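Local coordinates for oxalate oxidase 1 (Hordeum vulgare, PDB 1FI2), which oxidises oxalate with molecular oxygen to carbon dioxide and hydrogen peroxide in the plant apoplast and also has superoxide dismutase activity, at residues S73-F79 with A147-F153; P86-R92 with N157-V163; E103-L109 with M136-V142. All coordinates share one frame; numbering follows the deposited sequence.

Interaction 1 (S73-F79 with A147-F153); sequences SMNRVDF and AYMVVSF
The guanidinium of R76 lies flat on the ring of Y148, its centre 3.9 Å from that of the ring and the two planes only 4° apart, a stacked cation-pi pair. With CG anti to the backbone N (chi1 166°), the arginine runs out extended: CB and CG pass the carbonyl oxygen of M149, CG at 3.8 Å from M149 O, and the chain then reaches Y148. There NE and CZ sit over CD1, NH1 over CE1, and NH2 over CG and the ring centre. D78 holds the same group by its edge, side-on: NH2 of R76 gives a bond in the guanidinium plane to the syn lone pair of D78 OD1 (3.0 Å), and NE reaches D78 OD2 at 3.0 Å. NH1 goes to L42 O, while D78 OD2 also accepts from G46 N. An alanine here would remove the guanidinium and is likely to leave D78 without its charged mate and the face of Y148 without its cover.

M74 and V150 share this face and pack on I96 and M98 of the second subunit. On the other face M149 is nearly straight beyond CG, bringing CE to 3.5 Å from V77 CG2 and SD to the edge of the F79 ring, a Met-aromatic contact. Farther along, ND2 of N75, an oxalate-binding residue, lies 3.2 Å from V151 CG2, and N75 OD1 meets the edge of the F153 ring, 3.5 Å from CE1. F153 in turn packs edge-to-face with H90. Backbone hydrogen bonds, weak only from S73 N to F153 O, join the two antiparallel strands into a wall of the cupin jellyroll, whose interior face borders the manganese and oxalate site.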
loop_
_atom_site.group_PDB
_atom_site.type_symbol
_atom_site.label_atom_id
_atom_site.label_comp_id
_atom_site.label_asym_id
_atom_site.label_seq_id
_atom_site.Cartn_x
_atom_site.Cartn_y
_atom_site.Cartn_z
ATOM N N SER A 73 14.801 -8.508 0.976
ATOM C CA SER A 73 15.832 -9.159 1.776
ATOM C C SER A 73 16.055 -10.573 1.243
ATOM O O SER A 73 15.326 -11.016 0.354
ATOM C CB SER A 73 15.482 -9.185 3.258
ATOM O OG SER A 73 14.433 -10.096 3.524
ATOM N N MET A 74 17.104 -11.249 1.708
ATOM C CA MET A 74 17.416 -12.591 1.245
ATOM C C MET A 74 17.837 -13.499 2.400
ATOM O O MET A 74 18.000 -13.083 3.542
ATOM C CB MET A 74 18.604 -12.599 0.275
ATOM C CG MET A 74 18.404 -11.957 -1.078
ATOM S SD MET A 74 19.962 -11.748 -1.958
ATOM C CE MET A 74 20.093 -13.299 -2.814
ATOM N N ASN A 75 18.063 -14.767 2.062
ATOM C CA ASN A 75 18.725 -15.685 2.983
ATOM C C ASN A 75 19.233 -16.896 2.202
ATOM O O ASN A 75 18.804 -17.134 1.077
ATOM C CB ASN A 75 17.874 -16.075 4.164
ATOM C CG ASN A 75 16.764 -17.070 4.054
ATOM O OD1 ASN A 75 15.799 -16.986 4.839
ATOM N ND2 ASN A 75 16.820 -18.036 3.147
ATOM N N ARG A 76 20.161 -17.614 2.813
ATOM C CA ARG A 76 20.706 -18.840 2.236
ATOM C C ARG A 76 20.396 -19.996 3.177
ATOM O O ARG A 76 20.340 -19.796 4.396
ATOM C CB ARG A 76 22.214 -18.695 2.034
ATOM C CG ARG A 76 22.941 -19.999 1.752
ATOM C CD ARG A 76 24.439 -19.774 1.560
ATOM N NE ARG A 76 25.108 -21.048 1.324
ATOM C CZ ARG A 76 26.144 -21.268 0.527
ATOM N NH1 ARG A 76 26.692 -20.286 -0.173
ATOM N NH2 ARG A 76 26.632 -22.499 0.421
ATOM N N VAL A 77 20.011 -21.156 2.643
ATOM C CA VAL A 77 19.769 -22.321 3.492
ATOM C C VAL A 77 20.586 -23.502 2.959
ATOM O O VAL A 77 20.522 -23.822 1.773
ATOM C CB VAL A 77 18.296 -22.738 3.613
ATOM C CG1 VAL A 77 18.129 -23.822 4.673
ATOM C CG2 VAL A 77 17.379 -21.569 3.959
ATOM N N ASP A 78 21.383 -24.104 3.835
ATOM C CA ASP A 78 22.202 -25.263 3.491
ATOM C C ASP A 78 21.633 -26.503 4.174
ATOM O O ASP A 78 21.102 -26.411 5.279
ATOM C CB ASP A 78 23.660 -25.067 3.907
ATOM C CG ASP A 78 24.346 -23.981 3.101
ATOM O OD1 ASP A 78 24.779 -24.273 1.967
ATOM O OD2 ASP A 78 24.442 -22.844 3.599
ATOM N N PHE A 79 21.665 -27.646 3.489
ATOM C CA PHE A 79 21.059 -28.863 3.997
ATOM C C PHE A 79 21.955 -30.100 3.937
ATOM O O PHE A 79 22.397 -30.486 2.855
ATOM C CB PHE A 79 19.816 -29.221 3.174
ATOM C CG PHE A 79 18.705 -28.243 2.993
ATOM C CD1 PHE A 79 17.527 -28.361 3.723
ATOM C CD2 PHE A 79 18.810 -27.205 2.078
ATOM C CE1 PHE A 79 16.497 -27.458 3.545
ATOM C CE2 PHE A 79 17.787 -26.296 1.903
ATOM C CZ PHE A 79 16.624 -26.427 2.639
ATOM N N ALA A 147 22.822 -29.964 -0.004
ATOM C CA ALA A 147 22.094 -29.109 -0.939
ATOM C C ALA A 147 22.055 -27.674 -0.424
ATOM O O ALA A 147 22.264 -27.462 0.772
ATOM C CB ALA A 147 20.680 -29.627 -1.149
ATOM N N TYR A 148 21.846 -26.712 -1.324
ATOM C CA TYR A 148 21.711 -25.331 -0.848
ATOM C C TYR A 148 20.851 -24.517 -1.806
ATOM O O TYR A 148 20.757 -24.807 -2.997
ATOM C CB TYR A 148 23.043 -24.692 -0.542
ATOM C CG TYR A 148 23.810 -23.883 -1.545
ATOM C CD1 TYR A 148 23.572 -22.522 -1.708
ATOM C CD2 TYR A 148 24.812 -24.454 -2.321
ATOM C CE1 TYR A 148 24.288 -21.766 -2.622
ATOM C CE2 TYR A 148 25.535 -23.715 -3.240
ATOM C CZ TYR A 148 25.269 -22.371 -3.382
ATOM O OH TYR A 148 25.983 -21.629 -4.298
ATOM N N MET A 149 20.159 -23.538 -1.234
ATOM C CA MET A 149 19.300 -22.638 -1.986
ATOM C C MET A 149 19.485 -21.208 -1.483
ATOM O O MET A 149 19.944 -20.992 -0.361
ATOM C CB MET A 149 17.827 -23.027 -1.827
ATOM C CG MET A 149 17.339 -22.994 -0.392
ATOM S SD MET A 149 15.625 -23.492 -0.179
ATOM C CE MET A 149 15.300 -22.898 1.485
ATOM N N VAL A 150 19.218 -20.236 -2.337
ATOM C CA VAL A 150 19.224 -18.821 -1.984
ATOM C C VAL A 150 17.844 -18.264 -2.335
ATOM O O VAL A 150 17.381 -18.488 -3.457
ATOM C CB VAL A 150 20.319 -18.030 -2.712
ATOM C CG1 VAL A 150 20.214 -16.544 -2.386
ATOM C CG2 VAL A 150 21.718 -18.526 -2.363
ATOM N N VAL A 151 17.174 -17.624 -1.381
ATOM C CA VAL A 151 15.840 -17.089 -1.610
ATOM C C VAL A 151 15.785 -15.584 -1.352
ATOM O O VAL A 151 16.603 -15.027 -0.620
ATOM C CB VAL A 151 14.771 -17.785 -0.747
ATOM C CG1 VAL A 151 14.849 -19.307 -0.813
ATOM C CG2 VAL A 151 14.849 -17.337 0.707
ATOM N N SER A 152 14.769 -14.945 -1.921
ATOM C CA SER A 152 14.521 -13.527 -1.725
ATOM C C SER A 152 13.103 -13.367 -1.176
ATOM O O SER A 152 12.267 -14.252 -1.346
ATOM C CB SER A 152 14.663 -12.722 -3.010
ATOM O OG SER A 152 15.976 -12.792 -3.533
ATOM N N PHE A 153 12.874 -12.257 -0.490
ATOM C CA PHE A 153 11.581 -11.964 0.098
ATOM C C PHE A 153 11.157 -10.547 -0.294
ATOM O O PHE A 153 11.998 -9.680 -0.519
ATOM C CB PHE A 153 11.588 -12.015 1.626
ATOM C CG PHE A 153 12.002 -13.331 2.219
ATOM C CD1 PHE A 153 13.333 -13.586 2.501
ATOM C CD2 PHE A 153 11.058 -14.311 2.488
ATOM C CE1 PHE A 153 13.721 -14.799 3.038
ATOM C CE2 PHE A 153 11.443 -15.526 3.024
ATOM C CZ PHE A 153 12.772 -15.770 3.305
#

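Interaction 2 (P86-R92 with N157-V163); sequences PPHIHPR and NPGIVFV. With MN (manganese (II) ion), chain B.
H90 turns CG beside its backbone N (chi1 -55°), which sends ND1 to the carbonyl oxygen of G159, whereas H88 carries CG between its backbone N and carbonyl carbon (chi1 64°), laying its ring near the side chain of I160. Together they form the His-X-His of the cupin metal motif. H88 NE2 and H90 NE2 each bind the manganese ion at 2.3 Å, with E95 and H137 as the other protein ligands and two waters alongside.

The far nitrogen of each imidazole is tied to a backbone oxygen. H90 ND1 donates to G159 O at 2.8 Å, with the acceptor near the ring plane, and H88 ND1 donates to P86 O, also at 2.8 Å and in plane; these bonds fix the ring rotations and leave the NE2 atoms directed at the metal. I160 CD1 packs 3.6 Å from H88 CD2 and lies over one face of the F162 ring, whose CD2 also meets CG of P86. Between the histidines, I89 and V161 pair across the short antiparallel strands, V161 N bonding I89 O at 2.8 Å. I89 and V163 also pack on their own counterparts in the third subunit, so the strand pair borders that interface. V163 N reaches P87 O just as helix 163-169 begins.

G159 has positive phi, and a beta carbon there would run into NH2 of R92 and crowd CG of P91. R92, whose NH1 is salt-bridged to D8 of the fourth subunit, places its guanidinium with P158 O over one face, toward the rim, and N157 O near the edge. N157 O receives a side-on grip there, from R92 NE at 3.3 Å and R92 NH2 at 3.1 Å, while water 1 accepts from R92 NE.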
loop_
_atom_site.group_PDB
_atom_site.type_symbol
_atom_site.label_atom_id
_atom_site.label_comp_id
_atom_site.label_asym_id
_atom_site.label_seq_id
_atom_site.Cartn_x
_atom_site.Cartn_y
_atom_site.Cartn_z
ATOM N N PRO A 86 12.087 -27.195 8.340
ATOM C CA PRO A 86 10.791 -27.701 8.755
ATOM C C PRO A 86 9.613 -26.848 8.359
ATOM O O PRO A 86 9.782 -25.693 8.002
ATOM C CB PRO A 86 10.917 -27.812 10.274
ATOM C CG PRO A 86 11.995 -26.861 10.656
ATOM C CD PRO A 86 12.959 -26.866 9.497
ATOM N N PRO A 87 8.403 -27.389 8.366
ATOM C CA PRO A 87 7.203 -26.623 8.059
ATOM C C PRO A 87 7.223 -25.269 8.740
ATOM O O PRO A 87 7.166 -25.235 9.965
ATOM C CB PRO A 87 6.088 -27.506 8.612
ATOM C CG PRO A 87 6.617 -28.890 8.410
ATOM C CD PRO A 87 8.084 -28.780 8.775
ATOM N N HIS A 88 7.266 -24.161 8.027
ATOM C CA HIS A 88 7.321 -22.831 8.631
ATOM C C HIS A 88 6.501 -21.818 7.851
ATOM O O HIS A 88 5.939 -22.123 6.798
ATOM C CB HIS A 88 8.774 -22.360 8.760
ATOM C CG HIS A 88 9.464 -22.171 7.444
ATOM N ND1 HIS A 88 9.993 -23.224 6.730
ATOM C CD2 HIS A 88 9.703 -21.051 6.716
ATOM C CE1 HIS A 88 10.534 -22.762 5.613
ATOM N NE2 HIS A 88 10.372 -21.453 5.586
ATOM N N ILE A 89 6.359 -20.606 8.379
ATOM C CA ILE A 89 5.586 -19.519 7.793
ATOM C C ILE A 89 6.325 -18.188 7.919
ATOM O O ILE A 89 6.950 -17.916 8.942
ATOM C CB ILE A 89 4.207 -19.379 8.477
ATOM C CG1 ILE A 89 3.259 -20.495 8.028
ATOM C CG2 ILE A 89 3.533 -18.037 8.215
ATOM C CD1 ILE A 89 2.345 -21.048 9.083
ATOM N N HIS A 90 6.225 -17.348 6.896
ATOM C CA HIS A 90 6.699 -15.970 6.936
ATOM C C HIS A 90 5.469 -15.075 7.040
ATOM O O HIS A 90 4.694 -14.965 6.087
ATOM C CB HIS A 90 7.514 -15.590 5.687
ATOM C CG HIS A 90 8.649 -16.552 5.502
ATOM N ND1 HIS A 90 9.735 -16.569 6.347
ATOM C CD2 HIS A 90 8.844 -17.551 4.615
ATOM C CE1 HIS A 90 10.559 -17.537 5.989
ATOM N NE2 HIS A 90 10.037 -18.153 4.942
ATOM N N PRO A 91 5.269 -14.442 8.193
ATOM C CA PRO A 91 4.110 -13.624 8.433
ATOM C C PRO A 91 3.978 -12.389 7.567
ATOM O O PRO A 91 2.858 -11.877 7.460
ATOM C CB PRO A 91 4.224 -13.205 9.903
ATOM C CG PRO A 91 5.622 -13.483 10.309
ATOM C CD PRO A 91 6.138 -14.554 9.389
ATOM N N ARG A 92 5.081 -11.835 7.064
ATOM C CA ARG A 92 5.002 -10.563 6.352
ATOM C C ARG A 92 5.604 -10.568 4.960
ATOM O O ARG A 92 5.963 -9.487 4.460
ATOM C CB ARG A 92 5.655 -9.475 7.230
ATOM C CG ARG A 92 4.857 -9.110 8.473
ATOM C CD ARG A 92 5.594 -8.142 9.374
ATOM N NE ARG A 92 6.882 -8.623 9.817
ATOM C CZ ARG A 92 7.185 -9.379 10.855
ATOM N NH1 ARG A 92 6.262 -9.821 11.700
ATOM N NH2 ARG A 92 8.458 -9.690 11.057
ATOM N N ASN A 157 12.080 -7.627 6.565
ATOM C CA ASN A 157 11.993 -8.452 7.763
ATOM C C ASN A 157 10.769 -9.352 7.665
ATOM O O ASN A 157 9.725 -9.110 8.273
ATOM C CB ASN A 157 11.912 -7.527 8.982
ATOM C CG ASN A 157 12.026 -8.237 10.308
ATOM O OD1 ASN A 157 11.436 -7.836 11.318
ATOM N ND2 ASN A 157 12.813 -9.304 10.314
ATOM N N PRO A 158 10.865 -10.425 6.877
ATOM C CA PRO A 158 9.768 -11.343 6.669
ATOM C C PRO A 158 9.236 -12.005 7.928
ATOM O O PRO A 158 8.029 -12.241 8.040
ATOM C CB PRO A 158 10.301 -12.384 5.687
ATOM C CG PRO A 158 11.771 -12.205 5.635
ATOM C CD PRO A 158 12.068 -10.807 6.096
ATOM N N GLY A 159 10.140 -12.333 8.841
ATOM C CA GLY A 159 9.811 -13.025 10.078
ATOM C C GLY A 159 9.754 -14.529 9.799
ATOM O O GLY A 159 9.582 -14.919 8.646
ATOM N N ILE A 160 9.971 -15.345 10.829
ATOM C CA ILE A 160 9.820 -16.785 10.605
ATOM C C ILE A 160 9.133 -17.436 11.799
ATOM O O ILE A 160 9.511 -17.260 12.951
ATOM C CB ILE A 160 11.123 -17.498 10.237
ATOM C CG1 ILE A 160 10.850 -18.992 9.991
ATOM C CG2 ILE A 160 12.177 -17.333 11.312
ATOM C CD1 ILE A 160 11.922 -19.695 9.195
ATOM N N VAL A 161 8.048 -18.139 11.486
ATOM C CA VAL A 161 7.281 -18.898 12.464
ATOM C C VAL A 161 7.570 -20.381 12.216
ATOM O O VAL A 161 7.074 -20.940 11.236
ATOM C CB VAL A 161 5.769 -18.641 12.344
ATOM C CG1 VAL A 161 4.963 -19.552 13.260
ATOM C CG2 VAL A 161 5.457 -17.181 12.648
ATOM N N PHE A 162 8.516 -20.937 12.960
ATOM C CA PHE A 162 8.833 -22.362 12.819
ATOM C C PHE A 162 7.712 -23.143 13.499
ATOM O O PHE A 162 7.513 -22.974 14.704
ATOM C CB PHE A 162 10.176 -22.694 13.440
ATOM C CG PHE A 162 11.386 -22.390 12.609
ATOM C CD1 PHE A 162 12.278 -21.405 13.000
ATOM C CD2 PHE A 162 11.637 -23.092 11.438
ATOM C CE1 PHE A 162 13.401 -21.127 12.239
ATOM C CE2 PHE A 162 12.756 -22.813 10.674
ATOM C CZ PHE A 162 13.642 -21.833 11.078
ATOM N N VAL A 163 6.976 -23.960 12.758
ATOM C CA VAL A 163 5.820 -24.640 13.346
ATOM C C VAL A 163 6.121 -25.577 14.493
ATOM O O VAL A 163 5.530 -25.424 15.573
ATOM C CB VAL A 163 4.943 -25.273 12.254
ATOM C CG1 VAL A 163 3.774 -26.015 12.891
ATOM C CG2 VAL A 163 4.421 -24.196 11.309
HETATM MN MN MN B . 10.563 -20.072 3.792
HETATM O O HOH W 1 7.986 -6.966 7.751
HETATM O O HOH W 2 12.752 -19.433 4.647
HETATM O O HOH W 3 11.523 -21.632 2.514
#

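Interaction 3 (E103-L109 with M136-V142); sequences ELLVGIL and MHFQFNV. With MN (manganese (II) ion), chain B.
The manganese site of the cupin barrel takes one of its histidines, H137, from strand 137-141, where it faces I108 in a non-hydrogen-bonded antiparallel pair. CB of H137 rests 3.2 Å from G107 O, and CG sits between the backbone N and carbonyl carbon (chi1 59°), turning the ring away from strand 103-109 until NE2 binds the manganese ion at 2.2 Å. H137 ND1 is bonded to L135 O, a second-shell contact that sets the ring.

Two residues on, Q139 lies alongside V106, CG to CG2 at 3.9 Å, and bends at chi2 (90°). Its NE2 donates to water 3 at 2.8 Å, a water that is itself a manganese ligand, while OE1 accepts from ND2 of N85, an oxalate-binding residue. The glutamine is thus well placed to orient this one metal-bound water.

The reverse face is apolar. The F138 ring folds over G107, whose CA stands 4.1 Å from the ring centroid, 19° off its normal, in a CH-pi contact; a beta carbon on G107 would collide with F138 CZ. L105 CD2 comes to the ring edge, and L105 CB packs on CG1 of V142. F138 and F140 continue onto V178 of the third subunit. Near the strand ends, water 5 links L109 O with M136 N, and water 4 links E103 N with N141 OD1, which also accepts from G143 N. The split between a metal-facing inner surface and an apolar outer surface partly covered by a neighbouring subunit belongs to the oligomeric germin jellyroll.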
loop_
_atom_site.group_PDB
_atom_site.type_symbol
_atom_site.label_atom_id
_atom_site.label_comp_id
_atom_site.label_asym_id
_atom_site.label_seq_id
_atom_site.Cartn_x
_atom_site.Cartn_y
_atom_site.Cartn_z
ATOM N N GLU A 103 19.284 -31.751 -4.509
ATOM C CA GLU A 103 17.905 -32.082 -4.825
ATOM C C GLU A 103 17.010 -31.841 -3.610
ATOM O O GLU A 103 17.155 -32.527 -2.595
ATOM C CB GLU A 103 17.788 -33.549 -5.251
ATOM C CG GLU A 103 18.702 -33.970 -6.387
ATOM C CD GLU A 103 18.604 -35.440 -6.729
ATOM O OE1 GLU A 103 17.900 -35.763 -7.705
ATOM O OE2 GLU A 103 19.236 -36.262 -6.036
ATOM N N LEU A 104 16.107 -30.870 -3.703
ATOM C CA LEU A 104 15.231 -30.562 -2.582
ATOM C C LEU A 104 13.748 -30.775 -2.870
ATOM O O LEU A 104 13.204 -30.210 -3.823
ATOM C CB LEU A 104 15.395 -29.096 -2.156
ATOM C CG LEU A 104 16.704 -28.624 -1.541
ATOM C CD1 LEU A 104 16.672 -27.109 -1.356
ATOM C CD2 LEU A 104 16.970 -29.295 -0.202
ATOM N N LEU A 105 13.088 -31.538 -2.003
ATOM C CA LEU A 105 11.632 -31.658 -2.065
ATOM C C LEU A 105 11.089 -30.375 -1.422
ATOM O O LEU A 105 11.391 -30.078 -0.264
ATOM C CB LEU A 105 11.094 -32.879 -1.327
ATOM C CG LEU A 105 9.564 -32.983 -1.253
ATOM C CD1 LEU A 105 8.979 -33.328 -2.612
ATOM C CD2 LEU A 105 9.133 -33.991 -0.199
ATOM N N VAL A 106 10.398 -29.573 -2.210
ATOM C CA VAL A 106 9.837 -28.305 -1.753
ATOM C C VAL A 106 8.319 -28.466 -1.676
ATOM O O VAL A 106 7.715 -28.844 -2.682
ATOM C CB VAL A 106 10.168 -27.155 -2.717
ATOM C CG1 VAL A 106 9.542 -25.844 -2.247
ATOM C CG2 VAL A 106 11.682 -26.952 -2.796
ATOM N N GLY A 107 7.737 -28.187 -0.512
ATOM C CA GLY A 107 6.274 -28.341 -0.409
ATOM C C GLY A 107 5.631 -27.043 0.072
ATOM O O GLY A 107 6.138 -26.353 0.956
ATOM N N ILE A 108 4.526 -26.685 -0.568
ATOM C CA ILE A 108 3.754 -25.487 -0.261
ATOM C C ILE A 108 2.319 -25.915 0.050
ATOM O O ILE A 108 1.739 -26.682 -0.719
ATOM C CB ILE A 108 3.738 -24.468 -1.410
ATOM C CG1 ILE A 108 5.152 -24.058 -1.841
ATOM C CG2 ILE A 108 2.948 -23.221 -1.027
ATOM C CD1 ILE A 108 5.651 -24.854 -3.027
ATOM N N LEU A 109 1.766 -25.438 1.157
ATOM C CA LEU A 109 0.410 -25.805 1.550
ATOM C C LEU A 109 -0.609 -24.684 1.445
ATOM O O LEU A 109 -0.446 -23.594 1.994
ATOM C CB LEU A 109 0.480 -26.339 2.995
ATOM C CG LEU A 109 1.310 -27.624 3.144
ATOM C CD1 LEU A 109 2.292 -27.515 4.294
ATOM C CD2 LEU A 109 0.394 -28.827 3.323
ATOM N N MET A 136 2.037 -22.111 4.989
ATOM C CA MET A 136 2.984 -23.087 5.532
ATOM C C MET A 136 3.754 -23.765 4.402
ATOM O O MET A 136 3.190 -24.064 3.345
ATOM C CB MET A 136 2.243 -24.107 6.405
ATOM C CG MET A 136 3.170 -24.929 7.291
ATOM S SD MET A 136 2.344 -26.227 8.231
ATOM C CE MET A 136 1.130 -25.275 9.143
ATOM N N HIS A 137 5.053 -23.985 4.605
ATOM C CA HIS A 137 5.887 -24.621 3.583
ATOM C C HIS A 137 7.121 -25.256 4.207
ATOM O O HIS A 137 7.440 -24.980 5.368
ATOM C CB HIS A 137 6.274 -23.605 2.504
ATOM C CG HIS A 137 7.033 -22.415 3.002
ATOM N ND1 HIS A 137 6.449 -21.466 3.815
ATOM C CD2 HIS A 137 8.309 -21.999 2.804
ATOM C CE1 HIS A 137 7.327 -20.533 4.097
ATOM N NE2 HIS A 137 8.478 -20.817 3.504
ATOM N N PHE A 138 7.810 -26.111 3.461
ATOM C CA PHE A 138 9.003 -26.781 3.965
ATOM C C PHE A 138 9.907 -27.231 2.820
ATOM O O PHE A 138 9.491 -27.220 1.662
ATOM C CB PHE A 138 8.593 -28.040 4.751
ATOM C CG PHE A 138 7.885 -29.085 3.928
ATOM C CD1 PHE A 138 8.591 -30.043 3.216
ATOM C CD2 PHE A 138 6.502 -29.114 3.870
ATOM C CE1 PHE A 138 7.938 -30.999 2.464
ATOM C CE2 PHE A 138 5.840 -30.069 3.117
ATOM C CZ PHE A 138 6.557 -31.012 2.407
ATOM N N GLN A 139 11.128 -27.629 3.153
ATOM C CA GLN A 139 12.084 -28.160 2.190
ATOM C C GLN A 139 12.745 -29.388 2.832
ATOM O O GLN A 139 12.996 -29.390 4.035
ATOM C CB GLN A 139 13.157 -27.197 1.712
ATOM C CG GLN A 139 12.694 -26.059 0.813
ATOM C CD GLN A 139 12.302 -24.839 1.626
ATOM O OE1 GLN A 139 12.876 -24.585 2.693
ATOM N NE2 GLN A 139 11.319 -24.081 1.158
ATOM N N PHE A 140 12.994 -30.423 2.044
ATOM C CA PHE A 140 13.602 -31.660 2.541
ATOM C C PHE A 140 14.651 -32.151 1.551
ATOM O O PHE A 140 14.347 -32.306 0.366
ATOM C CB PHE A 140 12.491 -32.685 2.758
ATOM C CG PHE A 140 12.891 -34.009 3.333
ATOM C CD1 PHE A 140 13.152 -34.148 4.683
ATOM C CD2 PHE A 140 12.936 -35.141 2.534
ATOM C CE1 PHE A 140 13.503 -35.370 5.223
ATOM C CE2 PHE A 140 13.280 -36.372 3.065
ATOM C CZ PHE A 140 13.566 -36.485 4.411
ATOM N N ASN A 141 15.886 -32.376 2.002
ATOM C CA ASN A 141 16.952 -32.827 1.109
ATOM C C ASN A 141 16.826 -34.313 0.798
ATOM O O ASN A 141 17.130 -35.157 1.639
ATOM C CB ASN A 141 18.319 -32.504 1.718
ATOM C CG ASN A 141 19.482 -32.828 0.801
ATOM O OD1 ASN A 141 19.288 -33.306 -0.316
ATOM N ND2 ASN A 141 20.701 -32.571 1.263
ATOM N N VAL A 142 16.452 -34.628 -0.442
ATOM C CA VAL A 142 16.233 -36.010 -0.847
ATOM C C VAL A 142 17.422 -36.597 -1.596
ATOM O O VAL A 142 17.373 -37.760 -2.007
ATOM C CB VAL A 142 14.976 -36.173 -1.727
ATOM C CG1 VAL A 142 13.724 -35.761 -0.969
ATOM C CG2 VAL A 142 15.112 -35.393 -3.026
HETATM MN MN MN B . 10.563 -20.072 3.792
HETATM O O HOH W 4 20.990 -33.083 -2.526
HETATM O O HOH W 5 -0.619 -23.084 4.743
HETATM O O HOH W 3 11.523 -21.632 2.514
HETATM O O HOH W 2 12.752 -19.433 4.647
#

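All three contacts are largely buried antiparallel pairings of one jellyroll, but they come from its two facing sheets. Interaction 1 belongs to one sheet; interactions 2 and 3 share the other, where strands 84-89 and 137-141 are neighbours and H88 N probably bonds H137 O. Interactions 2 and 3 supply three metal histidines, whereas interaction 1 gives no metal ligand but contributes the oxalate-binding N75 and sets F153 against H90. Salt bridges lie away from the metal: R76 with D78, R92 with D8 of the fourth subunit, and E103 with R124. Interactions 1 and 3 both touch the second subunit, 2 and 3 the third; the outer end of interaction 3 at V142 is the most exposed.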